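Local coordinates for HYPOTHETICAL PROTEIN yjhP (Escherichia coli, PDB 1NKV), which is of unknown function but probably acts as a methyltransferase that uses S-adenosylmethionine, at residues M34-I40 / H58-G62; I152-C156 / Y233-F238. All blocks are in the same frame, centred on the assembly; numbering follows the deposited sequence.

In the fold
Contact 1 and contact 2 lie on opposite sides of the chain's centre, their own centres about 38 Å apart and their nearest atoms about 25 Å apart. They follow in series along the chain. Contact 1 joins the two loops that lead into parallel strands 40-43 and 62-65, at the N-terminal ends of these neighbours in the mixed sheet. Contact 2 joins helix 150-156, which follows strand 134-143, to the end of helix 216-237. Contact 1 thus lies where two neighbouring parallel strands of the Rossmann-like sheet begin, and contact 2 where strand 238-245, the antiparallel neighbour of 134-143, starts.

Contact 1. Residues M34-I40 / H58-G62; sequences MKPGTRI and HGITG
Gly-37 and Gly-59 open the polar part of this contact: the amide N of Gly-37 donates to Gly-59 O at 3.1 Å, lying in the carbonyl plane, with 139° at the hydrogen. Further along, Thr-61 N donates to Thr-38 O at 3.3 Å from above the carbonyl plane. A water bridges the two segments, donating to Gly-37 O and hydrogen-bonded to Thr-61 OG1. Glycine suits both loop positions because each takes a positive phi, Gly-37 in the type II turn from Lys-35 to Thr-38, Gly-59 just after helix 49-57. Thr-38 secures that turn, since its backbone N and its hydroxyl OG1 both donate to Lys-35 O.

The loops run side by side into strands 40-43 and 62-65, the adjacent parallel strands that helix 49-57 links in a beta-alpha-beta crossover of the Rossmann-like methyltransferase domain.

Apolar contacts fill the inner side. Ile-60 holds CG1 between its backbone N and carbonyl carbon (chi1 48°), which turns this branch toward Ile-40, where its terminal CD1 lies 3.8 Å from Ile-40 CD1; its other branch, CG2, lies 3.8 Å from Thr-38 CB. An alanine at Ile-60 lacks both branches and would probably leave a gap beside Ile-40 and Thr-38. Met-34, present as selenomethionine, bends at its last torsion, and its CE comes 3.8 Å from His-58 CD2, the two side chains crossing at about a right angle.

On the outer side Arg-39 and Thr-61 lie alongside each other, pointing the same way, so that methyl CG2 of Thr-61 packs by the guanidinium, approaching it obliquely.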
# COMPACT_ATOMS: atom_id res chain seq x y z
N MSE C 34 -19.54 -10.01 7.83
CA MSE C 34 -20.16 -10.99 8.71
C MSE C 34 -21.00 -10.32 9.80
O MSE C 34 -20.57 -9.37 10.44
CB MSE C 34 -19.07 -11.86 9.35
CG MSE C 34 -18.05 -12.40 8.35
SE MSE C 34 -16.59 -13.37 9.19
CE MSE C 34 -15.71 -11.89 10.11
N LYS C 35 -22.22 -10.82 9.99
CA LYS C 35 -23.11 -10.28 11.00
C LYS C 35 -22.74 -10.89 12.34
O LYS C 35 -22.35 -12.05 12.41
CB LYS C 35 -24.57 -10.60 10.68
CG LYS C 35 -24.85 -12.07 10.39
CD LYS C 35 -26.28 -12.29 9.95
CE LYS C 35 -26.56 -13.77 9.67
NZ LYS C 35 -28.00 -14.10 9.41
N PRO C 36 -22.85 -10.11 13.42
CA PRO C 36 -22.51 -10.63 14.73
C PRO C 36 -23.17 -11.97 14.99
O PRO C 36 -24.36 -12.14 14.71
CB PRO C 36 -22.99 -9.53 15.67
CG PRO C 36 -24.10 -8.89 14.92
CD PRO C 36 -23.55 -8.82 13.53
N GLY C 37 -22.39 -12.92 15.50
CA GLY C 37 -22.92 -14.24 15.77
C GLY C 37 -22.44 -15.29 14.78
O GLY C 37 -22.50 -16.48 15.06
N THR C 38 -21.98 -14.84 13.61
CA THR C 38 -21.48 -15.73 12.59
C THR C 38 -20.45 -16.67 13.20
O THR C 38 -19.41 -16.22 13.66
CB THR C 38 -20.78 -14.96 11.47
OG1 THR C 38 -21.68 -14.00 10.91
CG2 THR C 38 -20.31 -15.92 10.38
N ARG C 39 -20.74 -17.97 13.22
CA ARG C 39 -19.79 -18.92 13.79
C ARG C 39 -18.64 -19.12 12.80
O ARG C 39 -18.85 -19.05 11.59
CB ARG C 39 -20.49 -20.25 14.08
CG ARG C 39 -21.73 -20.11 14.97
CD ARG C 39 -22.40 -21.45 15.25
NE ARG C 39 -21.46 -22.38 15.88
CZ ARG C 39 -20.85 -22.15 17.04
NH1 ARG C 39 -21.08 -21.02 17.70
NH2 ARG C 39 -19.98 -23.03 17.52
N ILE C 40 -17.43 -19.35 13.30
CA ILE C 40 -16.30 -19.56 12.41
C ILE C 40 -15.41 -20.70 12.86
O ILE C 40 -15.13 -20.84 14.04
CB ILE C 40 -15.41 -18.31 12.31
CG1 ILE C 40 -16.21 -17.13 11.77
CG2 ILE C 40 -14.22 -18.58 11.40
CD1 ILE C 40 -15.43 -15.84 11.73
N HIS C 58 -16.03 -7.52 14.69
CA HIS C 58 -17.30 -7.87 14.08
C HIS C 58 -18.16 -8.67 15.04
O HIS C 58 -19.23 -9.14 14.67
CB HIS C 58 -17.02 -8.69 12.83
CG HIS C 58 -16.07 -8.02 11.90
ND1 HIS C 58 -16.31 -6.77 11.37
CD2 HIS C 58 -14.87 -8.41 11.43
CE1 HIS C 58 -15.29 -6.41 10.61
NE2 HIS C 58 -14.40 -7.39 10.63
N GLY C 59 -17.69 -8.82 16.27
CA GLY C 59 -18.42 -9.55 17.28
C GLY C 59 -18.95 -10.89 16.83
O GLY C 59 -20.16 -11.06 16.70
N ILE C 60 -18.08 -11.86 16.61
CA ILE C 60 -18.56 -13.16 16.17
C ILE C 60 -18.14 -14.32 17.06
O ILE C 60 -17.38 -14.15 18.00
CB ILE C 60 -18.12 -13.43 14.72
CG1 ILE C 60 -16.63 -13.13 14.55
CG2 ILE C 60 -18.93 -12.56 13.79
CD1 ILE C 60 -15.71 -14.18 15.11
N THR C 61 -18.67 -15.51 16.78
CA THR C 61 -18.32 -16.68 17.57
C THR C 61 -17.27 -17.46 16.77
O THR C 61 -17.12 -17.25 15.56
CB THR C 61 -19.58 -17.58 17.83
OG1 THR C 61 -20.60 -16.79 18.45
CG2 THR C 61 -19.23 -18.74 18.75
N GLY C 62 -16.54 -18.35 17.42
CA GLY C 62 -15.55 -19.08 16.67
C GLY C 62 -14.77 -20.07 17.49
O GLY C 62 -14.84 -20.05 18.71
O HOH W 1 -23.29 -17.58 17.13

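Contact 2. Residues I152-C156 / Y233-F238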
# COMPACT_ATOMS: atom_id res chain seq x y z
N ILE C 152 14.88 -19.08 -13.36
CA ILE C 152 14.48 -18.08 -12.37
C ILE C 152 13.65 -18.71 -11.25
O ILE C 152 13.79 -18.34 -10.08
CB ILE C 152 13.65 -16.98 -13.04
CG1 ILE C 152 14.45 -16.36 -14.18
CG2 ILE C 152 13.27 -15.91 -12.01
CD1 ILE C 152 13.67 -15.37 -15.01
N ALA C 153 12.80 -19.67 -11.62
CA ALA C 153 11.97 -20.35 -10.64
C ALA C 153 12.83 -21.13 -9.65
O ALA C 153 12.69 -20.98 -8.44
CB ALA C 153 11.00 -21.28 -11.34
N GLN C 154 13.73 -21.95 -10.18
CA GLN C 154 14.62 -22.77 -9.36
C GLN C 154 15.46 -21.91 -8.42
O GLN C 154 15.89 -22.36 -7.35
CB GLN C 154 15.53 -23.61 -10.26
CG GLN C 154 14.77 -24.60 -11.13
CD GLN C 154 15.64 -25.21 -12.23
OE1 GLN C 154 15.17 -26.05 -13.01
NE2 GLN C 154 16.90 -24.80 -12.29
N ALA C 155 15.70 -20.67 -8.84
CA ALA C 155 16.47 -19.72 -8.06
C ALA C 155 15.63 -19.25 -6.88
O ALA C 155 16.13 -19.12 -5.76
CB ALA C 155 16.86 -18.53 -8.93
N CYS C 156 14.35 -18.99 -7.14
CA CYS C 156 13.43 -18.53 -6.10
C CYS C 156 13.29 -19.54 -4.99
O CYS C 156 12.87 -19.21 -3.88
CB CYS C 156 12.04 -18.26 -6.69
SG CYS C 156 11.91 -16.87 -7.81
N TYR C 233 14.96 -12.16 -7.38
CA TYR C 233 13.86 -12.85 -8.09
C TYR C 233 12.53 -12.89 -7.38
O TYR C 233 11.53 -12.34 -7.86
CB TYR C 233 14.25 -14.29 -8.44
CG TYR C 233 15.70 -14.48 -8.76
CD1 TYR C 233 16.63 -14.67 -7.73
CD2 TYR C 233 16.15 -14.49 -10.08
CE1 TYR C 233 17.98 -14.86 -8.01
CE2 TYR C 233 17.50 -14.68 -10.37
CZ TYR C 233 18.40 -14.87 -9.33
OH TYR C 233 19.74 -15.06 -9.60
N ALA C 234 12.54 -13.55 -6.24
CA ALA C 234 11.37 -13.75 -5.41
C ALA C 234 10.42 -12.57 -5.24
O ALA C 234 9.20 -12.71 -5.41
CB ALA C 234 11.82 -14.23 -4.04
N ARG C 235 10.96 -11.42 -4.88
CA ARG C 235 10.14 -10.26 -4.63
C ARG C 235 9.09 -10.01 -5.68
O ARG C 235 7.94 -9.74 -5.36
CB ARG C 235 11.00 -9.00 -4.48
CG ARG C 235 10.17 -7.76 -4.14
CD ARG C 235 11.03 -6.64 -3.63
NE ARG C 235 10.28 -5.69 -2.82
CZ ARG C 235 9.63 -4.64 -3.31
NH1 ARG C 235 9.63 -4.40 -4.61
NH2 ARG C 235 8.98 -3.83 -2.50
N GLU C 236 9.48 -10.12 -6.94
CA GLU C 236 8.55 -9.84 -8.01
C GLU C 236 7.70 -11.05 -8.42
O GLU C 236 6.61 -10.90 -8.95
CB GLU C 236 9.32 -9.31 -9.21
CG GLU C 236 8.49 -8.40 -10.08
CD GLU C 236 8.33 -7.02 -9.48
OE1 GLU C 236 7.43 -6.28 -9.95
OE2 GLU C 236 9.10 -6.66 -8.56
N CYS C 237 8.21 -12.24 -8.15
CA CYS C 237 7.55 -13.48 -8.53
C CYS C 237 6.51 -14.01 -7.55
O CYS C 237 5.33 -14.15 -7.89
CB CYS C 237 8.63 -14.54 -8.75
SG CYS C 237 9.73 -14.04 -10.05
N PHE C 238 6.98 -14.33 -6.34
CA PHE C 238 6.13 -14.86 -5.28
C PHE C 238 4.94 -13.96 -5.00
O PHE C 238 5.08 -12.74 -4.90
CB PHE C 238 6.94 -15.02 -3.99
CG PHE C 238 8.04 -16.05 -4.08
CD1 PHE C 238 8.12 -16.90 -5.17
CD2 PHE C 238 8.98 -16.16 -3.06
CE1 PHE C 238 9.12 -17.85 -5.25
CE2 PHE C 238 9.99 -17.11 -3.14
CZ PHE C 238 10.06 -17.96 -4.23
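Ala-155 sets its methyl squarely over one face of the Tyr-233 ring: CB lies 3.9 Å from the ring centroid and only 7° off the normal, a CH-pi contact. A small residue suits this place, where the flat phenol lies close against the helix. Ile-152, one turn earlier, meets the same ring obliquely; its CG2 branch is 3.7 Å from Tyr-233 CD2.

Cys-156 points its side chain at the other helix. With SG anti to the carbonyl carbon (chi1 -69°), the sulfur reaches Tyr-233 CB at 3.5 Å and lies 4.1 Å from Cys-237 CB. It also stands 4.6 Å from the centroid of the Phe-238 ring, an oblique sulfur-aromatic contact. That ring turns its edge to Cys-156 O, which lies near the ring plane, while one face rests on Ala-234 CA of its own segment.

The short helix segments cross at -105°, their axes 9.7 Å apart. Cys-156 and Tyr-233 carry most of the packing. Phe-238 begins strand 238-245 and also touches Trp-143 of strand 134-143 and Trp-192 of helix 189-209.

The two cysteine sulfurs, SG of Cys-156 and SG of Cys-237, are 4.2 Å apart, too far for a disulfide, and the segments share no hydrogen bond. Cohesion therefore rests on van der Waals packing, the CH-pi contact and the oblique sulfur-aromatic contact, all of which depend on fit of shape.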